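PDB 4KOQ: single-stranded DNA-binding protein WHY3, chloroplastic from Arabidopsis thaliana, which binds single-stranded DNA in chloroplasts and nucleus, guarding the plastid genome against illegitimate recombination and repressing transcription of the kinesin gene KP1. Local coordinates for residues His13-Gly18 with Ile137-Ala142; Lys102-Leu107 with Ser123-Leu128; Gln66-Ser71 with Phe89-Phe94. All coordinates share one frame; numbering follows the deposited sequence.

Contact 1. Residues His13-Gly18 with Ile137-Ala142; sequences HSIYKG and IPITKA
Ile15 meets both Ile137 and Ile139 with its side chain turned toward the other strand. Its CD1 lies 3.8 Å from CD1 of Ile139, and the two side chains cross at about a right angle. CD1 of Ile137 rests against the backbone O of Ile15 at 3.6 Å. Ile137 reaches that far because CG1 stands anti to its backbone N (chi1 -170°) and the chain runs on extended. The strands do not pair here. Within this chain, strands 9-16 and 131-140 are edge strands of two different four-stranded antiparallel sheets, so the isoleucines pack sheet against sheet in the Whirly domain. Lys17 follows, in a region probably needed for binding single-stranded DNA, judging from related proteins. Its side chain crosses that of Ile137, with CG 3.8 Å from CG1 of Ile137. The chain then bends at chi2 and chi4 and brings NZ to O of Pro138 at 2.8 Å, from above the carbonyl plane. NZ also forms a salt bridge with Glu143 of helix 141-158. An alanine here is likely to leave Pro138 O without this donor and Glu143 without its positive mate, and to thin the cover on Ile137. CG2 of Thr140, the helix N-cap residue, lies 4.2 Å from Lys17 NZ.

Contact 2. Residues Lys102-Leu107 with Ser123-Leu128; sequences KVRKVL and SVQNKL. With PO4 (phosphate ion), chain B.
The Arg104 guanidinium has the amide of Gln125 standing nearly upright over one face, the two planes 84° apart. NE2 of Gln125 sits 3.8 Å above the guanidinium plane, toward its rim. The modelled approach of OE1 to the guanidinium is too close and badly angled to count as a bond. In its own amide plane, Gln125 NE2 donates to Ser123 OG at 3.0 Å. That hydroxyl is also bonded to Asp132 of the next strand. These side chains belong to the beta hairpin of strands 103-111 and 117-126; its segments 103-107 and 123-126 run antiparallel at 164°. Arg104 with Gln125 and Val106 with Ser123 are hydrogen-bonded pairs. In each, both backbone N-H groups reach the partner's carbonyl; Val106 N to Ser123 O is 2.9 Å. Lys105 and Val124 form the non-hydrogen-bonded pair between them, and CA of Lys105 makes a CA-H...O contact with Ser123 O. On the face of Arg104 and Gln125, CG2 of Val106 touches Gln125 NE2 at 3.9 Å. The other face carries Val103, Lys105 and Val124. There CG1 of Val103 meets CG1 of Val124 at 4.1 Å, and CG of Lys105 lies alongside both methyls of Val124. Beyond CG the Lys105 chain is extended. It carries NZ to the backbone O of Val67 and to a phosphate ion, where NZ to O1 is 3.1 Å.

Contact 3. Residues Gln66-Ser71 with Phe89-Phe94; sequences QVFSLS and FFHDPF. With PO4 (phosphate ion), chain B.
Phe68 and His91 lie in an offset stack, their planes 15° apart and their ring centroids 4.0 Å apart. CZ of Phe68 sits over the centre of the imidazole, and ND1 of His91 lies above the phenyl face toward its rim. The two side chains arrive at about a right angle to one another. Phe68 has CG anti to its backbone N (chi1 -167°), which swings the ring across to the other strand. At the imidazole edge, near the ring plane, are a phosphate oxygen and the backbone O of Ser69. His91 ND1 donates to phosphate O3 in a nearly straight bond of 174°, unusually short as modelled at 2.5 Å. Ser69 N gives O3 a second bond of 3.0 Å, and Ser69 OG bonds to O4. The other ring nitrogen, NE2, bonds to Glu74, so hydrogen bonds at both ring nitrogens fix the rotation of His91. The phosphate probably comes from the crystallisation liquor. Phe89 extends the apolar part. Its CB lies 3.7 Å from CZ of Phe68, and its CE2 lies 3.8 Å from CD2 of Leu70. This contact joins strands 59-70 and 87-91, edge strands of two sheets within this chain. Helix 72-79 packs beside it through Glu74, Asn77 and Leu78, while Leu107 of strand 103-111 touches Phe68 and Leu70.

In the fold
Contact 3 is the buried one, contact 1 is partly buried and contact 2 lies at the surface. Contacts 1 and 3 each join the same two sheets, through different edge strands within this chain, and their centres are about 20 Å apart. Both pack side chains between unpaired strands: isoleucines in contact 1, with a loop lysine bonded to a backbone carbonyl, and aromatic rings with Leu70 in contact 3. Contact 2 instead holds neighbouring strands of a single sheet by backbone hydrogen bonds. Strand 103-111 also pairs with strand 87-91; Lys105 O lies 2.8 Å from His91 N, probably hydrogen-bonded. Contacts 2 and 3 thus touch directly, and they share the phosphate. Contact 1 stays about 8 Å from contact 2 at the nearest atoms.

Contact 1. Residues His13-Gly18 with Ile137-Ala142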
loop_
_atom_site.group_PDB
_atom_site.type_symbol
_atom_site.label_atom_id
_atom_site.label_comp_id
_atom_site.label_asym_id
_atom_site.label_seq_id
_atom_site.Cartn_x
_atom_site.Cartn_y
_atom_site.Cartn_z
ATOM N N HIS A 13 -13.131 6.187 -12.477
ATOM C CA HIS A 13 -13.839 6.013 -11.235
ATOM C C HIS A 13 -14.759 7.215 -11.073
ATOM O O HIS A 13 -14.302 8.342 -11.088
ATOM C CB HIS A 13 -12.846 5.879 -10.088
ATOM C CG HIS A 13 -13.472 5.925 -8.729
ATOM N ND1 HIS A 13 -14.314 4.938 -8.252
ATOM C CD2 HIS A 13 -13.394 6.857 -7.756
ATOM C CE1 HIS A 13 -14.717 5.263 -7.035
ATOM N NE2 HIS A 13 -14.181 6.428 -6.715
ATOM N N SER A 14 -16.059 6.958 -10.945
ATOM C CA SER A 14 -17.053 8.027 -10.848
ATOM C C SER A 14 -17.806 8.166 -9.515
ATOM O O SER A 14 -18.108 7.198 -8.828
ATOM C CB SER A 14 -18.069 7.832 -11.961
ATOM O OG SER A 14 -17.388 7.785 -13.195
ATOM N N ILE A 15 -18.172 9.406 -9.223
ATOM C CA ILE A 15 -18.985 9.768 -8.086
ATOM C C ILE A 15 -20.126 10.578 -8.632
ATOM O O ILE A 15 -19.900 11.595 -9.289
ATOM C CB ILE A 15 -18.168 10.570 -7.106
ATOM C CG1 ILE A 15 -17.014 9.707 -6.605
ATOM C CG2 ILE A 15 -19.007 11.035 -5.909
ATOM C CD1 ILE A 15 -15.888 10.484 -6.004
ATOM N N TYR A 16 -21.345 10.109 -8.384
ATOM C CA TYR A 16 -22.538 10.735 -8.926
ATOM C C TYR A 16 -23.359 11.354 -7.815
ATOM O O TYR A 16 -23.741 10.677 -6.867
ATOM C CB TYR A 16 -23.374 9.676 -9.619
ATOM C CG TYR A 16 -22.691 9.012 -10.763
ATOM C CD1 TYR A 16 -22.538 9.659 -11.965
ATOM C CD2 TYR A 16 -22.180 7.724 -10.638
ATOM C CE1 TYR A 16 -21.903 9.062 -13.011
ATOM C CE2 TYR A 16 -21.549 7.116 -11.691
ATOM C CZ TYR A 16 -21.423 7.787 -12.872
ATOM O OH TYR A 16 -20.793 7.199 -13.929
ATOM N N LYS A 17 -23.598 12.658 -7.893
ATOM C CA LYS A 17 -24.356 13.306 -6.868
ATOM C C LYS A 17 -25.548 14.043 -7.466
ATOM O O LYS A 17 -25.772 14.026 -8.682
ATOM C CB LYS A 17 -23.460 14.258 -6.049
ATOM C CG LYS A 17 -22.413 13.533 -5.184
ATOM C CD LYS A 17 -23.054 12.664 -4.080
ATOM C CE LYS A 17 -22.051 11.690 -3.498
ATOM N NZ LYS A 17 -21.233 12.351 -2.472
ATOM N N GLY A 18 -26.288 14.724 -6.599
ATOM C CA GLY A 18 -27.528 15.355 -6.996
ATOM C C GLY A 18 -27.413 16.399 -8.081
ATOM O O GLY A 18 -28.260 16.466 -8.972
ATOM N N ILE A 137 -18.939 19.582 -6.144
ATOM C CA ILE A 137 -19.471 18.263 -5.821
ATOM C C ILE A 137 -19.021 17.894 -4.423
ATOM O O ILE A 137 -17.862 18.042 -4.079
ATOM C CB ILE A 137 -19.095 17.234 -6.864
ATOM C CG1 ILE A 137 -19.884 15.927 -6.629
ATOM C CG2 ILE A 137 -17.592 17.001 -6.850
ATOM C CD1 ILE A 137 -19.632 14.823 -7.640
ATOM N N PRO A 138 -19.960 17.501 -3.576
ATOM C CA PRO A 138 -19.602 17.005 -2.247
ATOM C C PRO A 138 -19.195 15.531 -2.281
ATOM O O PRO A 138 -19.780 14.723 -3.016
ATOM C CB PRO A 138 -20.907 17.152 -1.461
ATOM C CG PRO A 138 -21.956 17.000 -2.488
ATOM C CD PRO A 138 -21.411 17.529 -3.783
ATOM N N ILE A 139 -18.179 15.217 -1.498
ATOM C CA ILE A 139 -17.561 13.886 -1.462
ATOM C C ILE A 139 -17.633 13.473 0.006
ATOM O O ILE A 139 -17.111 14.190 0.864
ATOM C CB ILE A 139 -16.062 14.015 -1.933
ATOM C CG1 ILE A 139 -15.961 14.653 -3.343
ATOM C CG2 ILE A 139 -15.314 12.704 -1.961
ATOM C CD1 ILE A 139 -16.674 13.843 -4.415
ATOM N N THR A 140 -18.261 12.348 0.309
ATOM C CA THR A 140 -18.317 11.865 1.697
ATOM C C THR A 140 -16.967 11.428 2.181
ATOM O O THR A 140 -16.068 11.141 1.383
ATOM C CB THR A 140 -19.296 10.681 1.895
ATOM O OG1 THR A 140 -18.828 9.524 1.186
ATOM C CG2 THR A 140 -20.741 11.043 1.437
ATOM N N LYS A 141 -16.816 11.291 3.505
ATOM C CA LYS A 141 -15.573 10.775 4.082
ATOM C C LYS A 141 -15.228 9.391 3.484
ATOM O O LYS A 141 -14.053 9.117 3.210
ATOM C CB LYS A 141 -15.699 10.691 5.624
ATOM C CG LYS A 141 -14.502 10.136 6.347
ATOM C CD LYS A 141 -14.794 10.103 7.849
ATOM C CE LYS A 141 -13.667 9.515 8.659
ATOM N NZ LYS A 141 -14.153 9.200 10.052
ATOM N N ALA A 142 -16.240 8.544 3.299
ATOM C CA ALA A 142 -16.051 7.199 2.735
ATOM C C ALA A 142 -15.593 7.249 1.288
ATOM O O ALA A 142 -14.697 6.527 0.874
ATOM C CB ALA A 142 -17.323 6.428 2.828
#

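Contact 2. Residues Lys102-Leu107 with Ser123-Leu128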
loop_
_atom_site.group_PDB
_atom_site.type_symbol
_atom_site.label_atom_id
_atom_site.label_comp_id
_atom_site.label_asym_id
_atom_site.label_seq_id
_atom_site.Cartn_x
_atom_site.Cartn_y
_atom_site.Cartn_z
ATOM N N LYS A 102 -5.145 33.945 -20.424
ATOM C CA LYS A 102 -6.528 34.271 -20.748
ATOM C C LYS A 102 -7.544 33.372 -20.025
ATOM O O LYS A 102 -8.690 33.772 -19.814
ATOM C CB LYS A 102 -6.748 34.196 -22.245
ATOM C CG LYS A 102 -6.031 35.314 -23.004
ATOM C CD LYS A 102 -6.232 35.158 -24.485
ATOM C CE LYS A 102 -5.349 36.129 -25.278
ATOM N NZ LYS A 102 -5.582 35.951 -26.732
ATOM N N VAL A 103 -7.109 32.168 -19.654
ATOM C CA VAL A 103 -7.983 31.203 -18.980
ATOM C C VAL A 103 -7.288 30.655 -17.749
ATOM O O VAL A 103 -6.108 30.286 -17.794
ATOM C CB VAL A 103 -8.369 30.062 -19.919
ATOM C CG1 VAL A 103 -9.222 28.995 -19.190
ATOM C CG2 VAL A 103 -9.130 30.617 -21.105
ATOM N N ARG A 104 -8.013 30.628 -16.633
ATOM C CA ARG A 104 -7.478 30.073 -15.403
ATOM C C ARG A 104 -8.401 28.961 -14.921
ATOM O O ARG A 104 -9.596 29.148 -14.878
ATOM C CB ARG A 104 -7.411 31.174 -14.358
ATOM C CG ARG A 104 -6.721 30.816 -13.069
ATOM C CD ARG A 104 -6.230 32.078 -12.339
ATOM N NE ARG A 104 -6.889 32.294 -11.050
ATOM C CZ ARG A 104 -7.887 33.150 -10.824
ATOM N NH1 ARG A 104 -8.375 33.908 -11.801
ATOM N NH2 ARG A 104 -8.403 33.253 -9.607
ATOM N N LYS A 105 -7.828 27.830 -14.542
ATOM C CA LYS A 105 -8.614 26.746 -13.945
ATOM C C LYS A 105 -8.128 26.595 -12.537
ATOM O O LYS A 105 -6.935 26.478 -12.297
ATOM C CB LYS A 105 -8.413 25.444 -14.682
ATOM C CG LYS A 105 -8.883 25.450 -16.130
ATOM C CD LYS A 105 -8.739 24.040 -16.722
ATOM C CE LYS A 105 -9.403 23.921 -18.068
ATOM N NZ LYS A 105 -9.292 22.551 -18.566
ATOM N N VAL A 106 -9.077 26.596 -11.610
ATOM C CA VAL A 106 -8.779 26.488 -10.225
ATOM C C VAL A 106 -9.555 25.337 -9.633
ATOM O O VAL A 106 -10.796 25.317 -9.692
ATOM C CB VAL A 106 -9.202 27.755 -9.465
ATOM C CG1 VAL A 106 -8.743 27.646 -8.016
ATOM C CG2 VAL A 106 -8.595 28.988 -10.124
ATOM N N LEU A 107 -8.829 24.398 -9.033
ATOM C CA LEU A 107 -9.476 23.295 -8.318
ATOM C C LEU A 107 -9.271 23.562 -6.848
ATOM O O LEU A 107 -8.157 23.775 -6.417
ATOM C CB LEU A 107 -8.839 21.955 -8.656
ATOM C CG LEU A 107 -9.432 20.784 -7.872
ATOM C CD1 LEU A 107 -10.867 20.525 -8.286
ATOM C CD2 LEU A 107 -8.624 19.529 -8.032
ATOM N N SER A 123 -13.360 25.646 -11.004
ATOM C CA SER A 123 -13.844 26.901 -11.579
ATOM C C SER A 123 -12.944 27.166 -12.753
ATOM O O SER A 123 -11.739 27.147 -12.609
ATOM C CB SER A 123 -13.813 28.031 -10.523
ATOM O OG SER A 123 -13.952 29.340 -11.090
ATOM N N VAL A 124 -13.538 27.372 -13.924
ATOM C CA VAL A 124 -12.779 27.646 -15.125
ATOM C C VAL A 124 -13.185 29.064 -15.570
ATOM O O VAL A 124 -14.334 29.284 -15.867
ATOM C CB VAL A 124 -13.122 26.650 -16.227
ATOM C CG1 VAL A 124 -12.331 26.968 -17.476
ATOM C CG2 VAL A 124 -12.842 25.171 -15.777
ATOM N N GLN A 125 -12.229 29.981 -15.600
ATOM C CA GLN A 125 -12.533 31.396 -15.653
ATOM C C GLN A 125 -11.943 31.955 -16.925
ATOM O O GLN A 125 -10.744 31.828 -17.161
ATOM C CB GLN A 125 -11.939 32.102 -14.440
ATOM C CG GLN A 125 -12.402 31.530 -13.094
ATOM C CD GLN A 125 -11.500 31.945 -11.945
ATOM O OE1 GLN A 125 -10.654 32.825 -12.097
ATOM N NE2 GLN A 125 -11.668 31.307 -10.796
ATOM N N ASN A 126 -12.799 32.534 -17.754
ATOM C CA ASN A 126 -12.358 33.261 -18.935
ATOM C C ASN A 126 -12.695 34.721 -18.736
ATOM O O ASN A 126 -13.844 35.114 -18.932
ATOM C CB ASN A 126 -13.069 32.739 -20.176
ATOM C CG ASN A 126 -12.574 33.396 -21.452
ATOM O OD1 ASN A 126 -12.178 34.565 -21.457
ATOM N ND2 ASN A 126 -12.582 32.643 -22.538
ATOM N N LYS A 127 -11.699 35.513 -18.341
ATOM C CA LYS A 127 -11.919 36.911 -17.945
ATOM C C LYS A 127 -12.333 37.805 -19.113
ATOM O O LYS A 127 -13.258 38.614 -18.980
ATOM C CB LYS A 127 -10.671 37.494 -17.275
ATOM C CG LYS A 127 -9.514 37.734 -18.224
ATOM C CD LYS A 127 -8.234 38.060 -17.475
ATOM C CE LYS A 127 -7.442 36.805 -17.180
ATOM N NZ LYS A 127 -8.221 35.786 -16.411
ATOM N N LEU A 128 -11.648 37.662 -20.246
ATOM C CA LEU A 128 -11.981 38.434 -21.446
ATOM C C LEU A 128 -13.440 38.217 -21.869
ATOM O O LEU A 128 -14.064 39.099 -22.472
ATOM C CB LEU A 128 -11.042 38.069 -22.608
ATOM C CG LEU A 128 -11.254 36.709 -23.287
ATOM C CD1 LEU A 128 -11.264 36.862 -24.802
ATOM C CD2 LEU A 128 -10.186 35.709 -22.858
HETATM P P PO4 B . -5.637 21.236 -17.021
HETATM O O1 PO4 B . -7.061 20.839 -17.276
HETATM O O2 PO4 B . -5.387 22.644 -17.502
HETATM O O3 PO4 B . -5.283 21.194 -15.575
HETATM O O4 PO4 B . -4.732 20.249 -17.733
#

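Contact 3. Residues Gln66-Ser71 with Phe89-Phe94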
loop_
_atom_site.group_PDB
_atom_site.type_symbol
_atom_site.label_atom_id
_atom_site.label_comp_id
_atom_site.label_asym_id
_atom_site.label_seq_id
_atom_site.Cartn_x
_atom_site.Cartn_y
_atom_site.Cartn_z
ATOM N N GLN A 66 -16.071 20.126 -17.460
ATOM C CA GLN A 66 -14.837 20.844 -17.300
ATOM C C GLN A 66 -13.823 19.854 -16.776
ATOM O O GLN A 66 -14.160 19.029 -15.963
ATOM C CB GLN A 66 -15.000 22.008 -16.345
ATOM C CG GLN A 66 -16.044 23.047 -16.789
ATOM C CD GLN A 66 -15.641 23.837 -17.993
ATOM O OE1 GLN A 66 -14.466 23.931 -18.347
ATOM N NE2 GLN A 66 -16.645 24.429 -18.668
ATOM N N VAL A 67 -12.598 19.960 -17.253
ATOM C CA VAL A 67 -11.560 19.010 -16.861
ATOM C C VAL A 67 -10.358 19.662 -16.203
ATOM O O VAL A 67 -10.050 20.845 -16.407
ATOM C CB VAL A 67 -11.079 18.207 -18.085
ATOM C CG1 VAL A 67 -12.291 17.665 -18.826
ATOM C CG2 VAL A 67 -10.241 19.051 -18.969
ATOM N N PHE A 68 -9.665 18.870 -15.391
ATOM C CA PHE A 68 -8.523 19.362 -14.664
ATOM C C PHE A 68 -7.542 18.197 -14.565
ATOM O O PHE A 68 -7.959 17.076 -14.298
ATOM C CB PHE A 68 -8.957 19.857 -13.279
ATOM C CG PHE A 68 -7.888 20.667 -12.557
ATOM C CD1 PHE A 68 -7.831 22.038 -12.724
ATOM C CD2 PHE A 68 -6.990 20.065 -11.676
ATOM C CE1 PHE A 68 -6.882 22.803 -12.059
ATOM C CE2 PHE A 68 -6.019 20.830 -11.011
ATOM C CZ PHE A 68 -5.971 22.207 -11.222
ATOM N N SER A 69 -6.272 18.441 -14.865
ATOM C CA SER A 69 -5.236 17.413 -14.790
ATOM C C SER A 69 -4.455 17.466 -13.490
ATOM O O SER A 69 -3.618 18.355 -13.318
ATOM C CB SER A 69 -4.249 17.618 -15.938
ATOM O OG SER A 69 -4.914 17.448 -17.180
ATOM N N LEU A 70 -4.674 16.494 -12.607
ATOM C CA LEU A 70 -4.019 16.484 -11.308
ATOM C C LEU A 70 -2.660 15.845 -11.414
ATOM O O LEU A 70 -2.575 14.670 -11.785
ATOM C CB LEU A 70 -4.817 15.615 -10.327
ATOM C CG LEU A 70 -5.838 16.126 -9.333
ATOM C CD1 LEU A 70 -6.073 14.983 -8.320
ATOM C CD2 LEU A 70 -5.414 17.386 -8.633
ATOM N N SER A 71 -1.615 16.603 -11.108
ATOM C CA SER A 71 -0.249 16.113 -11.146
ATOM C C SER A 71 0.064 15.233 -9.942
ATOM O O SER A 71 -0.645 15.225 -8.914
ATOM C CB SER A 71 0.729 17.282 -11.154
ATOM O OG SER A 71 0.758 17.851 -9.857
ATOM N N PHE A 89 -5.462 24.565 -6.300
ATOM C CA PHE A 89 -4.508 24.457 -7.394
ATOM C C PHE A 89 -4.908 25.351 -8.555
ATOM O O PHE A 89 -6.058 25.345 -8.967
ATOM C CB PHE A 89 -4.476 23.022 -7.904
ATOM C CG PHE A 89 -4.342 21.999 -6.839
ATOM C CD1 PHE A 89 -3.363 22.104 -5.862
ATOM C CD2 PHE A 89 -5.175 20.911 -6.814
ATOM C CE1 PHE A 89 -3.243 21.100 -4.854
ATOM C CE2 PHE A 89 -5.049 19.920 -5.839
ATOM C CZ PHE A 89 -4.080 20.018 -4.868
ATOM N N PHE A 90 -3.939 26.072 -9.120
ATOM C CA PHE A 90 -4.186 26.973 -10.221
ATOM C C PHE A 90 -3.422 26.537 -11.468
ATOM O O PHE A 90 -2.204 26.382 -11.422
ATOM C CB PHE A 90 -3.692 28.381 -9.863
ATOM C CG PHE A 90 -4.284 28.925 -8.599
ATOM C CD1 PHE A 90 -3.804 28.520 -7.362
ATOM C CD2 PHE A 90 -5.318 29.830 -8.637
ATOM C CE1 PHE A 90 -4.355 29.014 -6.187
ATOM C CE2 PHE A 90 -5.864 30.344 -7.456
ATOM C CZ PHE A 90 -5.389 29.927 -6.244
ATOM N N HIS A 91 -4.138 26.372 -12.567
ATOM C CA HIS A 91 -3.556 25.956 -13.820
ATOM C C HIS A 91 -3.934 26.921 -14.931
ATOM O O HIS A 91 -5.101 27.279 -15.081
ATOM C CB HIS A 91 -4.060 24.588 -14.246
ATOM C CG HIS A 91 -3.502 23.441 -13.436
ATOM N ND1 HIS A 91 -3.800 22.126 -13.727
ATOM C CD2 HIS A 91 -2.729 23.413 -12.320
ATOM C CE1 HIS A 91 -3.206 21.333 -12.848
ATOM N NE2 HIS A 91 -2.547 22.084 -11.984
ATOM N N ASP A 92 -2.937 27.269 -15.745
ATOM C CA ASP A 92 -3.157 27.947 -17.015
ATOM C C ASP A 92 -2.960 26.940 -18.138
ATOM O O ASP A 92 -1.846 26.494 -18.372
ATOM C CB ASP A 92 -2.160 29.092 -17.179
ATOM C CG ASP A 92 -2.324 29.831 -18.507
ATOM O OD1 ASP A 92 -3.007 29.317 -19.417
ATOM O OD2 ASP A 92 -1.750 30.933 -18.636
ATOM N N PRO A 93 -4.041 26.579 -18.837
ATOM C CA PRO A 93 -4.031 25.523 -19.862
ATOM C C PRO A 93 -3.280 25.927 -21.129
ATOM O O PRO A 93 -2.994 25.076 -21.968
ATOM C CB PRO A 93 -5.501 25.340 -20.215
ATOM C CG PRO A 93 -6.269 26.181 -19.301
ATOM C CD PRO A 93 -5.378 27.157 -18.657
ATOM N N PHE A 94 -2.984 27.213 -21.271
ATOM C CA PHE A 94 -2.300 27.694 -22.462
ATOM C C PHE A 94 -1.003 28.361 -22.058
ATOM O O PHE A 94 -0.542 29.272 -22.742
ATOM C CB PHE A 94 -3.178 28.687 -23.239
ATOM C CG PHE A 94 -4.543 28.168 -23.581
ATOM C CD1 PHE A 94 -4.714 27.214 -24.570
ATOM C CD2 PHE A 94 -5.662 28.649 -22.923
ATOM C CE1 PHE A 94 -5.983 26.736 -24.886
ATOM C CE2 PHE A 94 -6.934 28.179 -23.224
ATOM C CZ PHE A 94 -7.096 27.225 -24.210
HETATM P P PO4 B . -5.637 21.236 -17.021
HETATM O O1 PO4 B . -7.061 20.839 -17.276
HETATM O O2 PO4 B . -5.387 22.644 -17.502
HETATM O O3 PO4 B . -5.283 21.194 -15.575
HETATM O O4 PO4 B . -4.732 20.249 -17.733
#